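Local coordinates for protein bazooka, isoform C,LD29223p (Drosophila melanogaster, PDB 5OAK) that uses its first PDZ domain to bind the C-terminal PDZ-binding motif of its cell-polarity partner Par6, and may also bind phosphatidylinositol and phosphatidic acid, at residues L56-G60 with I61-G65. Sequence-based numbering, arbitrary orientation. Where two conformers were deposited one is given.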
loop_
_atom_site.group_PDB
_atom_site.type_symbol
_atom_site.label_atom_id
_atom_site.label_comp_id
_atom_site.label_asym_id
_atom_site.label_seq_id
_atom_site.Cartn_x
_atom_site.Cartn_y
_atom_site.Cartn_z
ATOM N N LEU A 56 3.217 -5.632 2.328
ATOM C CA LEU A 56 4.172 -5.898 3.398
ATOM C C LEU A 56 5.291 -4.868 3.489
ATOM O O LEU A 56 5.935 -4.743 4.523
ATOM C CB LEU A 56 4.783 -7.283 3.210
ATOM C CG LEU A 56 3.796 -8.446 3.205
ATOM C CD1 LEU A 56 4.551 -9.760 3.107
ATOM C CD2 LEU A 56 2.937 -8.410 4.455
ATOM N N GLU A 57 5.533 -4.152 2.402
ATOM C CA GLU A 57 6.728 -3.307 2.335
ATOM C C GLU A 57 6.509 -2.230 1.300
ATOM O O GLU A 57 5.913 -2.509 0.228
ATOM C CB GLU A 57 7.961 -4.175 1.985
ATOM C CG GLU A 57 9.298 -3.473 1.936
ATOM C CD GLU A 57 10.445 -4.460 1.689
ATOM O OE1 GLU A 57 11.567 -4.047 1.326
ATOM O OE2 GLU A 57 10.218 -5.671 1.866
ATOM N N ILE A 58 6.972 -1.011 1.592
ATOM C CA ILE A 58 6.836 0.090 0.633
ATOM C C ILE A 58 8.167 0.785 0.523
ATOM O O ILE A 58 8.695 1.245 1.529
ATOM C CB ILE A 58 5.740 1.110 1.047
ATOM C CG1 ILE A 58 4.398 0.377 1.173
ATOM C CG2 ILE A 58 5.645 2.248 -0.037
ATOM C CD1 ILE A 58 3.314 1.250 1.707
ATOM N N ASN A 59 8.724 0.829 -0.691
ATOM C CA ASN A 59 10.013 1.487 -0.943
ATOM C C ASN A 59 11.066 1.015 0.056
ATOM O O ASN A 59 11.837 1.802 0.635
ATOM C CB ASN A 59 9.878 3.016 -0.939
ATOM C CG ASN A 59 9.163 3.501 -2.164
ATOM O OD1 ASN A 59 8.836 2.704 -3.005
ATOM N ND2 ASN A 59 8.920 4.788 -2.283
ATOM N N GLY A 60 11.071 -0.295 0.280
ATOM C CA GLY A 60 12.080 -0.929 1.118
ATOM C C GLY A 60 11.853 -0.890 2.616
ATOM O O GLY A 60 12.633 -1.485 3.370
ATOM N N ILE A 61 10.767 -0.252 3.043
ATOM C CA ILE A 61 10.448 -0.104 4.471
ATOM C C ILE A 61 9.418 -1.200 4.798
ATOM O O ILE A 61 8.267 -1.171 4.316
ATOM C CB ILE A 61 9.909 1.272 4.837
ATOM C CG1 ILE A 61 10.902 2.371 4.428
ATOM C CG2 ILE A 61 9.567 1.330 6.342
ATOM C CD1 ILE A 61 12.284 2.156 4.967
ATOM N N LYS A 62 9.836 -2.186 5.579
ATOM C CA LYS A 62 8.941 -3.267 6.001
ATOM C C LYS A 62 7.856 -2.745 6.924
ATOM O O LYS A 62 8.139 -2.026 7.914
ATOM C CB LYS A 62 9.776 -4.302 6.673
ATOM C CG LYS A 62 10.539 -5.050 5.616
ATOM C CD LYS A 62 11.367 -6.174 6.200
ATOM C CE LYS A 62 12.374 -6.662 5.153
ATOM N NZ LYS A 62 13.177 -7.788 5.683
ATOM N N LEU A 63 6.611 -3.100 6.656
ATOM C CA LEU A 63 5.522 -2.570 7.463
ATOM C C LEU A 63 5.234 -3.410 8.716
ATOM O O LEU A 63 4.669 -2.884 9.696
ATOM C CB LEU A 63 4.246 -2.475 6.653
ATOM C CG LEU A 63 4.351 -1.591 5.383
ATOM C CD1 LEU A 63 2.956 -1.470 4.736
ATOM C CD2 LEU A 63 4.910 -0.202 5.719
ATOM N N ILE A 64 5.575 -4.705 8.717
ATOM C CA ILE A 64 5.260 -5.555 9.882
ATOM C C ILE A 64 6.072 -5.060 11.094
ATOM O O ILE A 64 7.257 -4.742 10.958
ATOM C CB ILE A 64 5.562 -7.028 9.559
ATOM C CG1 ILE A 64 4.496 -7.583 8.599
ATOM C CG2 ILE A 64 5.566 -7.890 10.790
ATOM C CD1 ILE A 64 4.904 -9.001 8.014
ATOM N N GLY A 65 5.401 -4.896 12.244
ATOM C CA GLY A 65 6.047 -4.429 13.463
ATOM C C GLY A 65 5.931 -2.937 13.641
ATOM O O GLY A 65 6.217 -2.440 14.751
HETATM O O HOH W 1 6.884 -6.416 6.454
#
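Ile58 and Ile61 pair through their backbones in both directions, Ile58 N to Ile61 O and Ile61 N to Ile58 O each spanning 3.0 Å, and so close a tight two-residue beta hairpin. Its type I' turn has Asn59 and Gly60 at the corners, both with the positive phi this turn needs. Farther along, Leu63 N gives a nearly straight bond of 2.8 Å to Leu56 O (174° at the hydrogen). That carbonyl also accepts from a water that in turn takes the N-H of Ile64, just past the strand pairing.

The Leu63 side chain follows this bond inward. Its CB lies 3.5 Å from Leu56 O and CG stays close to the same oxygen, while CD1 reaches the CD1 of Ile58 at 4.1 Å. With CG anti to the carbonyl carbon (chi1 -58°), it stands beside the Leu63 N that donates to Leu56 O, which keeps it close to that oxygen. On the face that Glu57 and Lys62 share, opposite that of Ile58 and Ile61, Glu57, in one of its two conformers, brings CG to 3.5 Å from Ile61 O and lays OE2 beside the aliphatic CG of Lys62; its carboxylate forms a salt bridge with Arg87.

Within the PDZ domain, strand 54-58 pairs with strands 33-38 and 83-89, whose Arg85 N-H donates to Asn59 OD1, while Ile58 packs on Leu75 and Ala78 of helix 68-78 and Ile61 touches its Gln74.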